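Local coordinates for putative metal resistance protein (Proteus mirabilis, PDB 6C29), which probably takes part, as the N-terminal periplasmic domain of the membrane protein ScsB, in protein-disulfide reduction, priming the disulfide isomerase ScsC, at residues Asp29-Gln37 / Phe137-Met145; Val100-Leu111 / Thr121-Asn130. One frame throughout, in Å; residues are numbered along the deposited sequence.

Interaction 1: Asp29-Gln37 / Phe137-Met145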
# COMPACT_ATOMS: atom_id res chain seq x y z
N ASP A 29 -13.31 19.30 -1.56
CA ASP A 29 -12.43 18.13 -1.64
C ASP A 29 -11.22 18.33 -0.73
O ASP A 29 -10.61 19.39 -0.74
CB ASP A 29 -11.95 17.90 -3.07
CG ASP A 29 -13.09 17.56 -4.03
OD1 ASP A 29 -14.19 17.17 -3.55
OD2 ASP A 29 -12.88 17.66 -5.26
N VAL A 30 -10.87 17.29 0.03
CA VAL A 30 -9.77 17.39 0.97
C VAL A 30 -8.63 16.47 0.54
O VAL A 30 -8.84 15.32 0.20
CB VAL A 30 -10.21 17.02 2.42
CG1 VAL A 30 -9.13 17.30 3.38
CG2 VAL A 30 -11.46 17.80 2.81
N LYS A 31 -7.42 17.03 0.55
CA LYS A 31 -6.19 16.26 0.39
C LYS A 31 -5.53 16.18 1.76
O LYS A 31 -5.43 17.20 2.46
CB LYS A 31 -5.26 16.94 -0.62
CG LYS A 31 -5.76 16.84 -2.04
CD LYS A 31 -4.96 17.72 -3.01
CE LYS A 31 -3.50 17.38 -3.11
NZ LYS A 31 -2.90 18.26 -4.15
N ILE A 32 -5.12 14.98 2.13
CA ILE A 32 -4.49 14.69 3.42
C ILE A 32 -3.18 13.96 3.17
O ILE A 32 -3.12 13.04 2.34
CB ILE A 32 -5.42 13.84 4.28
CG1 ILE A 32 -6.71 14.61 4.56
CG2 ILE A 32 -4.77 13.44 5.57
CD1 ILE A 32 -7.85 13.71 4.71
N LEU A 33 -2.13 14.34 3.88
CA LEU A 33 -0.90 13.59 3.91
C LEU A 33 -0.72 13.02 5.27
O LEU A 33 -0.70 13.75 6.25
CB LEU A 33 0.32 14.46 3.59
CG LEU A 33 0.52 14.80 2.13
CD1 LEU A 33 1.61 15.83 1.98
CD2 LEU A 33 0.89 13.54 1.34
N LEU A 34 -0.59 11.71 5.35
CA LEU A 34 -0.35 11.02 6.60
C LEU A 34 1.09 10.53 6.62
O LEU A 34 1.44 9.61 5.90
CB LEU A 34 -1.29 9.85 6.77
CG LEU A 34 -1.05 9.02 8.00
CD1 LEU A 34 -1.32 9.84 9.25
CD2 LEU A 34 -1.94 7.78 7.96
N GLU A 35 1.95 11.15 7.43
CA GLU A 35 3.34 10.77 7.55
C GLU A 35 3.50 9.82 8.73
O GLU A 35 2.94 10.06 9.81
CB GLU A 35 4.24 11.99 7.80
CG GLU A 35 4.19 13.03 6.70
CD GLU A 35 4.87 14.32 7.13
OE1 GLU A 35 6.12 14.43 7.02
OE2 GLU A 35 4.17 15.21 7.68
N VAL A 36 4.25 8.75 8.52
CA VAL A 36 4.57 7.78 9.55
C VAL A 36 6.06 7.60 9.63
O VAL A 36 6.69 7.26 8.63
CB VAL A 36 3.91 6.45 9.28
CG1 VAL A 36 4.26 5.47 10.36
CG2 VAL A 36 2.39 6.60 9.18
N GLN A 37 6.64 7.87 10.81
CA GLN A 37 8.07 7.70 11.09
C GLN A 37 8.25 6.55 12.06
O GLN A 37 7.67 6.59 13.14
CB GLN A 37 8.66 8.97 11.71
CG GLN A 37 8.92 10.11 10.74
CD GLN A 37 10.26 10.03 10.02
OE1 GLN A 37 11.22 9.43 10.51
NE2 GLN A 37 10.33 10.64 8.84
N PHE A 137 2.95 22.14 1.47
CA PHE A 137 2.04 21.00 1.37
C PHE A 137 1.97 20.42 -0.04
O PHE A 137 2.02 19.20 -0.19
CB PHE A 137 0.64 21.41 1.85
CG PHE A 137 -0.35 20.30 1.81
CD1 PHE A 137 -0.42 19.38 2.84
CD2 PHE A 137 -1.24 20.18 0.76
CE1 PHE A 137 -1.34 18.37 2.81
CE2 PHE A 137 -2.19 19.16 0.73
CZ PHE A 137 -2.23 18.26 1.75
N GLU A 138 1.84 21.27 -1.06
CA GLU A 138 1.68 20.80 -2.45
C GLU A 138 2.94 20.04 -2.89
O GLU A 138 2.86 18.96 -3.50
CB GLU A 138 1.37 21.98 -3.38
CG GLU A 138 1.00 21.61 -4.81
CD GLU A 138 -0.36 20.90 -4.94
OE1 GLU A 138 -1.11 20.81 -3.93
OE2 GLU A 138 -0.69 20.44 -6.07
N TRP A 139 4.11 20.56 -2.53
CA TRP A 139 5.36 19.86 -2.80
C TRP A 139 5.42 18.53 -2.07
O TRP A 139 5.81 17.51 -2.68
CB TRP A 139 6.55 20.72 -2.39
CG TRP A 139 7.89 20.05 -2.57
CD1 TRP A 139 8.62 19.94 -3.74
CD2 TRP A 139 8.67 19.42 -1.55
NE1 TRP A 139 9.80 19.25 -3.48
CE2 TRP A 139 9.85 18.93 -2.16
CE3 TRP A 139 8.49 19.21 -0.18
CZ2 TRP A 139 10.86 18.27 -1.43
CZ3 TRP A 139 9.49 18.54 0.54
CH2 TRP A 139 10.65 18.09 -0.09
N GLN A 140 5.09 18.52 -0.78
CA GLN A 140 5.08 17.27 -0.03
C GLN A 140 4.11 16.29 -0.66
O GLN A 140 4.44 15.12 -0.77
CB GLN A 140 4.71 17.49 1.46
CG GLN A 140 5.80 18.18 2.33
CD GLN A 140 5.69 17.76 3.80
OE1 GLN A 140 4.73 17.08 4.21
NE2 GLN A 140 6.68 18.13 4.60
N TYR A 141 2.94 16.76 -1.10
CA TYR A 141 1.93 15.86 -1.67
C TYR A 141 2.47 15.27 -2.99
O TYR A 141 2.30 14.07 -3.25
CB TYR A 141 0.61 16.60 -1.93
CG TYR A 141 -0.55 15.67 -1.90
CD1 TYR A 141 -0.91 14.94 -3.00
CD2 TYR A 141 -1.31 15.53 -0.74
CE1 TYR A 141 -1.95 14.07 -2.94
CE2 TYR A 141 -2.34 14.66 -0.66
CZ TYR A 141 -2.68 13.95 -1.77
OH TYR A 141 -3.73 13.05 -1.75
N ASN A 142 3.06 16.10 -3.84
CA ASN A 142 3.60 15.60 -5.10
C ASN A 142 4.78 14.66 -4.90
O ASN A 142 4.91 13.68 -5.63
CB ASN A 142 3.98 16.76 -6.00
CG ASN A 142 2.76 17.46 -6.57
OD1 ASN A 142 1.67 16.88 -6.66
ND2 ASN A 142 2.94 18.70 -6.98
N GLN A 143 5.62 14.95 -3.93
CA GLN A 143 6.71 14.03 -3.59
C GLN A 143 6.17 12.67 -3.17
O GLN A 143 6.69 11.63 -3.57
CB GLN A 143 7.58 14.60 -2.46
CG GLN A 143 8.47 15.81 -2.78
CD GLN A 143 9.59 15.47 -3.74
OE1 GLN A 143 10.53 14.77 -3.37
NE2 GLN A 143 9.49 15.94 -4.97
N ALA A 144 5.08 12.66 -2.39
CA ALA A 144 4.48 11.42 -1.96
C ALA A 144 3.81 10.67 -3.10
O ALA A 144 3.93 9.44 -3.19
CB ALA A 144 3.46 11.71 -0.87
N MSE A 145 3.08 11.41 -3.94
CA MSE A 145 2.42 10.80 -5.08
C MSE A 145 3.39 10.19 -6.05
O MSE A 145 3.07 9.18 -6.72
CB MSE A 145 1.55 11.81 -5.81
CG MSE A 145 0.28 12.16 -5.12
SE MSE A 145 -0.97 10.68 -4.92
CE MSE A 145 -1.14 10.05 -6.72
O HOH W 1 -0.65 17.85 -5.24
O HOH W 2 7.42 16.66 7.40
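Lys-31 lies over one face of the Tyr-141 ring: its CE stands 3.4 Å from the ring centroid, 6° off the normal, a CH-pi contact. Lys-31 NZ, 4.3 Å from the centroid of the Tyr-141 ring, adds a cation-pi interaction and reaches on to Glu-138 OE1 at 3.1 Å, a salt bridge on the syn side of the carboxylate. The bend in the lysine chain (chi3 61°) turns NZ toward the acid, and water 1 links NZ with Glu-138 OE2, weakly, and with Asn-142 OD1. Leu-33 is the apolar wedge beside this ring. Leu-33 CG lies 3.5 Å from Tyr-141 CD2, Leu-33 CD1 packs 3.6 Å from Gln-140 CB, and Leu-33 CD2 meets Ala-144 CB at 3.9 Å. At the N-terminal end of the helix the Phe-137 ring closes in, with CE1 4.0 Å from Leu-33 CD1. Farther along the strand, water 2 bridges Glu-35 OE1 to Gln-140 NE2, while Glu-35 OE2 forms a salt bridge with Arg-19. Tyr-141 OH is anchored by a hydrogen bond to Ile-95 O of the adjacent strand 90-97. Helix 137-145 thus crosses strand 30-37 at 69°, laid against the outer face of one sheet of an immunoglobulin-fold domain.

Interaction 2: Val100-Leu111 / Thr121-Asn130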
# COMPACT_ATOMS: atom_id res chain seq x y z
N VAL A 100 -16.72 16.63 2.22
CA VAL A 100 -16.58 16.93 3.63
C VAL A 100 -17.41 18.16 3.89
O VAL A 100 -17.10 19.23 3.37
CB VAL A 100 -15.11 17.17 4.03
CG1 VAL A 100 -14.99 17.59 5.49
CG2 VAL A 100 -14.29 15.92 3.75
N ASP A 101 -18.50 18.02 4.63
CA ASP A 101 -19.41 19.15 4.84
C ASP A 101 -18.95 20.07 5.97
O ASP A 101 -19.50 21.16 6.18
CB ASP A 101 -20.84 18.67 5.06
CG ASP A 101 -20.98 17.71 6.21
OD1 ASP A 101 -20.31 17.91 7.25
OD2 ASP A 101 -21.78 16.76 6.05
N SER A 102 -17.90 19.67 6.66
CA SER A 102 -17.46 20.33 7.88
C SER A 102 -16.13 21.01 7.67
O SER A 102 -15.37 20.67 6.77
CB SER A 102 -17.32 19.28 9.00
OG SER A 102 -16.89 19.89 10.21
N ASP A 103 -15.84 21.99 8.52
CA ASP A 103 -14.55 22.68 8.46
C ASP A 103 -13.56 21.90 9.34
O ASP A 103 -12.39 22.24 9.40
CB ASP A 103 -14.68 24.13 8.93
CG ASP A 103 -15.56 24.98 7.99
OD1 ASP A 103 -15.51 24.75 6.76
OD2 ASP A 103 -16.27 25.88 8.48
N ASN A 104 -14.06 20.89 10.03
CA ASN A 104 -13.24 20.04 10.87
C ASN A 104 -13.26 18.61 10.38
O ASN A 104 -14.28 18.08 9.93
CB ASN A 104 -13.74 20.13 12.31
CG ASN A 104 -13.62 21.53 12.86
OD1 ASN A 104 -12.55 21.95 13.29
ND2 ASN A 104 -14.72 22.27 12.82
N LEU A 105 -12.10 17.98 10.47
CA LEU A 105 -11.99 16.60 10.10
C LEU A 105 -11.32 15.89 11.26
O LEU A 105 -10.22 16.25 11.68
CB LEU A 105 -11.21 16.48 8.79
CG LEU A 105 -11.17 15.11 8.13
CD1 LEU A 105 -12.54 14.57 7.85
CD2 LEU A 105 -10.39 15.26 6.86
N ASN A 106 -12.02 14.91 11.80
CA ASN A 106 -11.56 14.14 12.92
C ASN A 106 -11.57 12.70 12.54
O ASN A 106 -12.56 12.23 11.97
CB ASN A 106 -12.44 14.36 14.15
CG ASN A 106 -12.65 15.82 14.43
OD1 ASN A 106 -13.66 16.41 14.03
ND2 ASN A 106 -11.67 16.43 15.06
N GLY A 107 -10.48 12.01 12.81
CA GLY A 107 -10.43 10.60 12.50
C GLY A 107 -9.56 9.85 13.49
O GLY A 107 -8.83 10.43 14.28
N VAL A 108 -9.66 8.53 13.46
CA VAL A 108 -8.79 7.68 14.25
C VAL A 108 -8.03 6.77 13.30
O VAL A 108 -8.62 5.98 12.56
CB VAL A 108 -9.57 6.85 15.25
CG1 VAL A 108 -8.63 5.88 15.96
CG2 VAL A 108 -10.30 7.77 16.23
N LEU A 109 -6.72 6.92 13.29
CA LEU A 109 -5.82 6.05 12.56
C LEU A 109 -5.50 4.84 13.43
O LEU A 109 -4.95 5.02 14.52
CB LEU A 109 -4.52 6.77 12.21
CG LEU A 109 -3.34 5.92 11.75
CD1 LEU A 109 -3.60 5.33 10.37
CD2 LEU A 109 -2.06 6.75 11.77
N THR A 110 -5.82 3.63 12.97
CA THR A 110 -5.33 2.41 13.61
C THR A 110 -4.07 2.02 12.86
O THR A 110 -4.13 1.50 11.73
CB THR A 110 -6.35 1.31 13.59
OG1 THR A 110 -7.54 1.75 14.29
CG2 THR A 110 -5.77 0.03 14.26
N LEU A 111 -2.93 2.35 13.45
CA LEU A 111 -1.65 2.08 12.83
C LEU A 111 -1.15 0.73 13.25
O LEU A 111 -1.05 0.42 14.44
CB LEU A 111 -0.61 3.13 13.22
CG LEU A 111 0.77 2.93 12.59
CD1 LEU A 111 0.73 3.18 11.11
CD2 LEU A 111 1.74 3.91 13.27
N THR A 121 -2.07 0.42 17.17
CA THR A 121 -2.07 1.64 17.98
C THR A 121 -3.04 2.63 17.34
O THR A 121 -2.97 2.87 16.15
CB THR A 121 -0.67 2.27 18.06
OG1 THR A 121 0.28 1.28 18.47
CG2 THR A 121 -0.61 3.52 19.03
N ASP A 122 -3.89 3.25 18.15
CA ASP A 122 -4.81 4.28 17.66
C ASP A 122 -4.23 5.68 17.86
O ASP A 122 -3.78 6.02 18.95
CB ASP A 122 -6.14 4.19 18.38
CG ASP A 122 -7.00 3.05 17.87
OD1 ASP A 122 -6.63 2.39 16.87
OD2 ASP A 122 -8.09 2.83 18.46
N TYR A 123 -4.29 6.50 16.81
CA TYR A 123 -3.88 7.90 16.83
C TYR A 123 -5.08 8.77 16.46
O TYR A 123 -5.69 8.54 15.43
CB TYR A 123 -2.72 8.16 15.86
CG TYR A 123 -1.45 7.46 16.24
CD1 TYR A 123 -1.21 6.15 15.89
CD2 TYR A 123 -0.46 8.12 16.95
CE1 TYR A 123 -0.05 5.50 16.26
CE2 TYR A 123 0.69 7.48 17.32
CZ TYR A 123 0.91 6.18 16.96
OH TYR A 123 2.05 5.51 17.33
N SER A 124 -5.40 9.76 17.28
CA SER A 124 -6.51 10.65 16.98
C SER A 124 -6.01 11.82 16.16
O SER A 124 -5.12 12.57 16.60
CB SER A 124 -7.16 11.14 18.26
OG SER A 124 -7.77 10.07 18.94
N LEU A 125 -6.56 11.93 14.95
CA LEU A 125 -6.18 12.97 13.99
C LEU A 125 -7.27 14.04 14.00
O LEU A 125 -8.38 13.78 13.62
CB LEU A 125 -6.02 12.37 12.59
CG LEU A 125 -5.14 11.13 12.53
CD1 LEU A 125 -5.16 10.62 11.08
CD2 LEU A 125 -3.72 11.46 13.01
N ASN A 126 -6.92 15.24 14.43
CA ASN A 126 -7.85 16.35 14.46
C ASN A 126 -7.31 17.46 13.57
O ASN A 126 -6.24 18.01 13.81
CB ASN A 126 -8.03 16.81 15.92
CG ASN A 126 -8.54 15.68 16.81
OD1 ASN A 126 -9.56 15.05 16.52
ND2 ASN A 126 -7.81 15.40 17.88
N LEU A 127 -8.06 17.76 12.52
CA LEU A 127 -7.64 18.74 11.49
C LEU A 127 -8.65 19.88 11.39
O LEU A 127 -9.85 19.64 11.22
CB LEU A 127 -7.49 18.06 10.13
CG LEU A 127 -6.40 16.98 10.03
CD1 LEU A 127 -6.69 16.03 8.89
CD2 LEU A 127 -5.08 17.66 9.85
N ASP A 128 -8.15 21.11 11.47
CA ASP A 128 -8.98 22.30 11.31
C ASP A 128 -8.80 22.82 9.89
O ASP A 128 -7.80 23.45 9.58
CB ASP A 128 -8.62 23.36 12.35
CG ASP A 128 -9.52 24.61 12.28
OD1 ASP A 128 -10.35 24.73 11.35
OD2 ASP A 128 -9.38 25.49 13.16
N LEU A 129 -9.77 22.54 9.03
CA LEU A 129 -9.63 22.84 7.61
C LEU A 129 -9.87 24.32 7.29
O LEU A 129 -9.72 24.72 6.13
CB LEU A 129 -10.57 21.96 6.81
CG LEU A 129 -10.38 20.45 6.98
CD1 LEU A 129 -11.40 19.64 6.20
CD2 LEU A 129 -9.00 20.06 6.54
N ASN A 130 -10.16 25.13 8.30
CA ASN A 130 -10.24 26.58 8.11
C ASN A 130 -8.88 27.23 8.22
O ASN A 130 -8.73 28.42 7.93
CB ASN A 130 -11.17 27.21 9.15
CG ASN A 130 -12.63 27.07 8.80
OD1 ASN A 130 -12.99 27.00 7.62
ND2 ASN A 130 -13.48 27.04 9.82
O HOH W 3 -10.65 19.47 14.35
O HOH W 4 -9.97 12.25 16.39
O HOH W 5 1.32 0.37 16.03
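Leu-105 and Leu-127 exchange both backbone hydrogen bonds, as do Gly-107 with Leu-125, Leu-109 with Tyr-123 and Leu-111 with Thr-121, in an antiparallel register whose strand axes run at 155°. This is the body of a beta hairpin in the immunoglobulin-fold domain, with 118-128 an outermost strand of its sheet and 57-60 pairing on the other side of 104-114. The face bearing Leu-105, Leu-109, Leu-111, Tyr-123, Leu-125 and Leu-127 is buried, and Leu-105 and Leu-109 touch strand 30-38 of the facing sheet. Leu-111 CD2 lies 3.8 Å from Tyr-123 CE1, approaching the ring obliquely, and Leu-125 CD1 packs 4.1 Å from Leu-109 CB. At the Asp-103/Leu-129 end, Leu-129 CD1 touches both Leu-105 CB and Val-100 CG1, with Val-30 and Ala-22 also against its side chain. The other face is mostly polar and more exposed. Thr-110 OG1 donates to Asp-122 OD1 at 2.8 Å, the two side chains lying alongside each other; the hydroxyl meets the carboxylate on its syn side, 33° out of plane. Val-108 CG1 rests 3.8 Å from Asp-122 CG. Water 4 joins Gly-107 O to Asn-126 OD1, and water 3 bridges Asn-104 OD1 and Asn-106 ND2. Where the pairing ends, Leu-129 N still bonds to Asp-103 O at 2.7 Å. An ST turn at Ser-102 and an Asx turn at Asp-128, each accepting from the backbone N two residues on, shape the two segments there. Midway along the polar face, Asn-106 ND2 donates to Asn-126 OD1 at 2.9 Å, nearly in its own amide plane but tilted 27° from the acceptor's carbonyl plane.

In the fold
From the N terminus, strand 30-38 comes first and waits about 100 residues for helix 137-145, so interaction 1 closes a long loop. Interaction 2 is nested inside it: strand 104-114 turns back as strand 118-128, a short hairpin closure, and the chain then continues into the helix. The centres of the two contacts lie about 15 Å apart; helix 137-145 covers one face of strand 30-38 and the hairpin the other. Val-30, Ile-32 and Leu-34 point away from the helix, toward the hairpin and the loop leading into it, with Val-30 CG2 3.5 Å from Val-100 CG2 and Ile-32 CD1 3.7 Å from Leu-105 CD2. Helix, first sheet and hairpin sheet thus form successive layers.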